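Side-chain contacts in GNAT family acetyltransferase (Mycobacterium smegmatis, PDB 6C30), which probably transfers an acetyl group from acetyl-CoA to an amine acceptor, as a RimJ-like N-acetyltransferase of the GNAT family: residues 25-30 and 128-133; 117-122 and 164-169. All blocks are in the same frame, centred on the assembly; numbering follows the deposited sequence.

Contact 1: residues 25-30 and 128-133; sequences GVVGLR and GGIATA
The chi1 of V27, -65° in the conformer described (one of two modelled), sets CG1 anti to the carbonyl carbon and CG2 between the backbone N and that carbon, a setting that turns the two methyls to different residues of segment 128-133. CG2 meets the CB of A133 at 3.9 Å. CG1 turns to I130 and approaches that residue's CG1 at 4.5 Å, a looser contact. In I130, with chi2 at 173°, CD1 extends beyond CG1, and V27 CG1 lies nearer to CG1 than to CD1. The CB bond of V27 points at the helix, as does that of A133, whereas the CB bond of I130 runs across the interface. I130 and A133 are three residues apart, and V27 reaches both across the first turn of helix 130-143. That turn opens at G129, in the N-cap position with a positive phi of 91°, and its first closure is the bond from A133 N to G129 O, 3.1 Å long. G128 and G129, leading into I130 and A131, probably form the end of the glycine-rich pyrophosphate-binding loop of the GNAT fold, where backbone amides at the loop and helix start bind the pyrophosphate of acetyl-CoA in relatives; in this apo structure no cofactor occupies it. V27 is also packed against L20 and V22 of strand 17-22 and L94 of strand 88-94, while I130 continues onto I92 and V121. Next to V27, V26 lies against R33 of the second subunit.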
loop_
_atom_site.group_PDB
_atom_site.type_symbol
_atom_site.label_atom_id
_atom_site.label_comp_id
_atom_site.label_asym_id
_atom_site.label_seq_id
_atom_site.Cartn_x
_atom_site.Cartn_y
_atom_site.Cartn_z
ATOM N N GLY A 25 2.917 -4.294 -12.902
ATOM C CA GLY A 25 3.002 -4.816 -11.549
ATOM C C GLY A 25 1.780 -4.432 -10.744
ATOM O O GLY A 25 0.696 -4.243 -11.290
ATOM N N VAL A 26 1.949 -4.342 -9.431
ATOM C CA VAL A 26 0.855 -3.903 -8.578
ATOM C C VAL A 26 0.875 -2.378 -8.491
ATOM O O VAL A 26 1.883 -1.782 -8.094
ATOM C CB VAL A 26 0.951 -4.520 -7.164
ATOM C CG1 VAL A 26 -0.192 -4.025 -6.284
ATOM C CG2 VAL A 26 0.931 -6.055 -7.260
ATOM N N VAL A 27 -0.221 -1.741 -8.891
ATOM C CA VAL A 27 -0.302 -0.284 -8.834
ATOM C C VAL A 27 -1.431 0.165 -7.921
ATOM O O VAL A 27 -2.467 -0.484 -7.824
ATOM C CB VAL A 27 -0.507 0.339 -10.229
ATOM C CG1 VAL A 27 0.704 0.075 -11.118
ATOM C CG2 VAL A 27 -1.798 -0.164 -10.861
ATOM N N GLY A 28 -1.226 1.278 -7.226
ATOM C CA GLY A 28 -2.244 1.818 -6.347
ATOM C C GLY A 28 -1.994 3.304 -6.147
ATOM O O GLY A 28 -0.918 3.813 -6.500
ATOM N N LEU A 29 -3.001 3.992 -5.612
ATOM C CA LEU A 29 -2.898 5.404 -5.210
ATOM C C LEU A 29 -3.042 5.522 -3.709
ATOM O O LEU A 29 -3.908 4.882 -3.120
ATOM C CB LEU A 29 -3.979 6.260 -5.871
ATOM C CG LEU A 29 -4.098 6.241 -7.399
ATOM C CD1 LEU A 29 -5.166 7.224 -7.868
ATOM C CD2 LEU A 29 -2.746 6.576 -8.031
ATOM N N ARG A 30 -2.218 6.359 -3.088
ATOM C CA ARG A 30 -2.419 6.655 -1.669
ATOM C C ARG A 30 -1.957 8.088 -1.388
ATOM O O ARG A 30 -1.262 8.684 -2.212
ATOM C CB ARG A 30 -1.701 5.615 -0.782
ATOM C CG ARG A 30 -0.235 5.368 -1.096
ATOM C CD ARG A 30 0.645 6.425 -0.463
ATOM N NE ARG A 30 2.055 6.165 -0.731
ATOM C CZ ARG A 30 3.022 7.063 -0.557
ATOM N NH1 ARG A 30 2.720 8.277 -0.105
ATOM N NH2 ARG A 30 4.284 6.749 -0.824
ATOM N N GLY A 128 4.519 1.978 -19.792
ATOM C CA GLY A 128 4.256 0.638 -19.295
ATOM C C GLY A 128 2.877 0.470 -18.673
ATOM O O GLY A 128 2.597 -0.545 -18.039
ATOM N N GLY A 129 2.014 1.463 -18.846
ATOM C CA GLY A 129 0.660 1.390 -18.323
ATOM C C GLY A 129 0.461 1.953 -16.923
ATOM O O GLY A 129 -0.638 1.870 -16.367
ATOM N N ILE A 130 1.516 2.521 -16.337
ATOM C CA ILE A 130 1.373 3.044 -14.980
ATOM C C ILE A 130 0.537 4.328 -14.980
ATOM O O ILE A 130 -0.384 4.472 -14.175
ATOM C CB ILE A 130 2.738 3.281 -14.317
ATOM C CG1 ILE A 130 3.475 1.946 -14.129
ATOM C CG2 ILE A 130 2.567 3.991 -12.977
ATOM C CD1 ILE A 130 4.902 2.096 -13.631
ATOM N N ALA A 131 0.819 5.231 -15.910
ATOM C CA ALA A 131 0.055 6.477 -15.967
ATOM C C ALA A 131 -1.403 6.242 -16.343
ATOM O O ALA A 131 -2.292 6.841 -15.762
ATOM C CB ALA A 131 0.692 7.449 -16.930
ATOM N N THR A 132 -1.657 5.354 -17.305
ATOM C CA THR A 132 -3.047 5.082 -17.668
ATOM C C THR A 132 -3.794 4.442 -16.498
ATOM O O THR A 132 -4.939 4.794 -16.237
ATOM C CB THR A 132 -3.157 4.190 -18.913
ATOM O OG1 THR A 132 -2.388 2.997 -18.716
ATOM C CG2 THR A 132 -2.653 4.929 -20.147
ATOM N N ALA A 133 -3.135 3.550 -15.765
ATOM C CA ALA A 133 -3.760 2.957 -14.589
ATOM C C ALA A 133 -4.045 3.991 -13.505
ATOM O O ALA A 133 -5.104 3.967 -12.877
ATOM C CB ALA A 133 -2.889 1.839 -14.023
#

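Contact 2: residues 117-122 and 164-169; sequences IGYWVA and AVLAHV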
loop_
_atom_site.group_PDB
_atom_site.type_symbol
_atom_site.label_atom_id
_atom_site.label_comp_id
_atom_site.label_asym_id
_atom_site.label_seq_id
_atom_site.Cartn_x
_atom_site.Cartn_y
_atom_site.Cartn_z
ATOM N N ILE A 117 -7.237 16.910 -13.308
ATOM C CA ILE A 117 -6.353 15.815 -12.914
ATOM C C ILE A 117 -5.002 16.023 -13.596
ATOM O O ILE A 117 -4.931 16.465 -14.742
ATOM C CB ILE A 117 -6.959 14.438 -13.283
ATOM C CG1 ILE A 117 -6.187 13.300 -12.616
ATOM C CG2 ILE A 117 -7.025 14.235 -14.800
ATOM C CD1 ILE A 117 -6.987 12.022 -12.611
ATOM N N GLY A 118 -3.932 15.743 -12.863
ATOM C CA GLY A 118 -2.598 15.802 -13.418
ATOM C C GLY A 118 -1.795 14.638 -12.884
ATOM O O GLY A 118 -2.177 14.015 -11.891
ATOM N N TYR A 119 -0.695 14.319 -13.552
ATOM C CA TYR A 119 0.092 13.152 -13.172
ATOM C C TYR A 119 1.517 13.302 -13.667
ATOM O O TYR A 119 1.801 14.057 -14.607
ATOM C CB TYR A 119 -0.530 11.864 -13.757
ATOM C CG TYR A 119 -0.331 11.789 -15.258
ATOM C CD1 TYR A 119 0.740 11.091 -15.812
ATOM C CD2 TYR A 119 -1.183 12.467 -16.119
ATOM C CE1 TYR A 119 0.944 11.064 -17.184
ATOM C CE2 TYR A 119 -0.988 12.450 -17.488
ATOM C CZ TYR A 119 0.077 11.749 -18.008
ATOM O OH TYR A 119 0.261 11.743 -19.368
ATOM N N TRP A 120 2.414 12.547 -13.048
ATOM C CA TRP A 120 3.728 12.303 -13.623
ATOM C C TRP A 120 4.223 10.963 -13.104
ATOM O O TRP A 120 3.847 10.522 -12.011
ATOM C CB TRP A 120 4.710 13.437 -13.300
ATOM C CG TRP A 120 5.126 13.497 -11.864
ATOM C CD1 TRP A 120 4.505 14.180 -10.851
ATOM C CD2 TRP A 120 6.254 12.842 -11.275
ATOM N NE1 TRP A 120 5.185 13.984 -9.674
ATOM C CE2 TRP A 120 6.261 13.170 -9.903
ATOM C CE3 TRP A 120 7.268 12.024 -11.776
ATOM C CZ2 TRP A 120 7.234 12.696 -9.023
ATOM C CZ3 TRP A 120 8.234 11.557 -10.906
ATOM C CH2 TRP A 120 8.208 11.895 -9.542
ATOM N N VAL A 121 5.041 10.305 -13.919
ATOM C CA VAL A 121 5.620 9.006 -13.593
ATOM C C VAL A 121 7.122 9.055 -13.861
ATOM O O VAL A 121 7.556 9.648 -14.847
ATOM C CB VAL A 121 4.961 7.871 -14.431
ATOM C CG1 VAL A 121 5.676 6.538 -14.215
ATOM C CG2 VAL A 121 3.496 7.737 -14.091
ATOM N N ALA A 122 7.896 8.430 -12.980
ATOM C CA ALA A 122 9.343 8.306 -13.141
ATOM C C ALA A 122 9.711 7.849 -14.553
ATOM O O ALA A 122 9.113 6.907 -15.088
ATOM C CB ALA A 122 9.901 7.339 -12.111
ATOM N N ALA A 164 -1.385 10.930 -25.782
ATOM C CA ALA A 164 -1.742 9.537 -26.042
ATOM C C ALA A 164 -2.252 8.844 -24.783
ATOM O O ALA A 164 -3.223 8.083 -24.835
ATOM C CB ALA A 164 -0.549 8.791 -26.612
ATOM N N VAL A 165 -1.600 9.103 -23.654
ATOM C CA VAL A 165 -2.027 8.526 -22.379
ATOM C C VAL A 165 -3.457 8.967 -22.042
ATOM O O VAL A 165 -4.311 8.146 -21.708
ATOM C CB VAL A 165 -1.051 8.929 -21.241
ATOM C CG1 VAL A 165 -1.656 8.679 -19.881
ATOM C CG2 VAL A 165 0.268 8.170 -21.378
ATOM N N LEU A 166 -3.717 10.267 -22.156
ATOM C CA LEU A 166 -5.030 10.813 -21.837
ATOM C C LEU A 166 -6.108 10.299 -22.793
ATOM O O LEU A 166 -7.206 9.939 -22.357
ATOM C CB LEU A 166 -4.975 12.350 -21.858
ATOM C CG LEU A 166 -4.153 12.972 -20.722
ATOM C CD1 LEU A 166 -3.754 14.400 -21.062
ATOM C CD2 LEU A 166 -4.928 12.927 -19.409
ATOM N N ALA A 167 -5.794 10.259 -24.086
ATOM C CA ALA A 167 -6.758 9.763 -25.067
ATOM C C ALA A 167 -7.056 8.289 -24.810
ATOM O O ALA A 167 -8.199 7.842 -24.955
ATOM C CB ALA A 167 -6.238 9.966 -26.475
ATOM N N HIS A 168 -6.035 7.539 -24.410
ATOM C CA HIS A 168 -6.193 6.104 -24.221
ATOM C C HIS A 168 -7.285 5.770 -23.212
ATOM O O HIS A 168 -8.094 4.870 -23.446
ATOM C CB HIS A 168 -4.875 5.469 -23.782
ATOM C CG HIS A 168 -4.968 3.989 -23.585
ATOM N ND1 HIS A 168 -4.751 3.089 -24.606
ATOM C CD2 HIS A 168 -5.282 3.255 -22.492
ATOM C CE1 HIS A 168 -4.914 1.860 -24.147
ATOM N NE2 HIS A 168 -5.237 1.933 -22.867
ATOM N N VAL A 169 -7.341 6.498 -22.099
ATOM C CA VAL A 169 -8.314 6.156 -21.066
ATOM C C VAL A 169 -9.701 6.759 -21.286
ATOM O O VAL A 169 -10.634 6.408 -20.571
ATOM C CB VAL A 169 -7.814 6.548 -19.649
ATOM C CG1 VAL A 169 -6.518 5.831 -19.342
ATOM C CG2 VAL A 169 -7.640 8.055 -19.506
#
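Y119 and V165 approach from opposite directions, the ring of the tyrosine reaching out of strand 114-121 and the valine out of helix 160-169. The bond from CA to CB of Y119 points toward the helix, and from there CG takes the position between the backbone N and the carbonyl carbon (chi1 72°), and the ring is carried straight off the strand. Along the ring, CE2 is the first atom to meet the helix: it comes to 4.4 Å from CD2 of L166, whose CB bond runs across the interface but whose branched end bends back to the strand. Further out, CZ lies 4.0 Å from CG1 of V165. Both methyls stand obliquely to the ring plane, and the packing is apolar contact along the outer half of the ring.

At the tip, OH sits against the beta-branched body of V165, 3.6 Å from its CB and 3.7 Å from its CG1, with CG2 a little farther away at 4.1 Å. The chi1 of V165, 164°, keeps CG1 anti to the backbone N and lets it lie beside both CZ and OH. The hydroxyl is hydrogen-bonded to OG of S162, three residues before V165 in the same helix, so the polar tip is tied to the helix whose valine it touches.

The ring lies between the sheet and the helices: A131 of helix 130-143 and L102 of strand 97-105 also touch Y119, V165 reaches L135 of helix 130-143, and L166 settles onto A153 and V155 of strand 150-155, the parallel neighbour of strand 114-121.

Overall arrangement
The two contacts, with centres about 11 Å apart, pack helices 130-143 and 160-169 against one mixed sheet. Their segments alternate along the chain in the order 25-30, 117-122, 128-133, 164-169, so contact 1 ties the early strand 25-31 to the helix that follows strand 114-121. That helix lies within the beta-alpha-beta crossover from strand 114-121 to the parallel strand 150-155, the central element of the GNAT fold. They touch at several places, among them A131 CB against Y119 CE1 at 3.6 Å and T132 CG2 against V165 CG1 at 3.9 Å. The presumed cofactor-binding turn is thereby packed between strand 25-31 and helix 160-169.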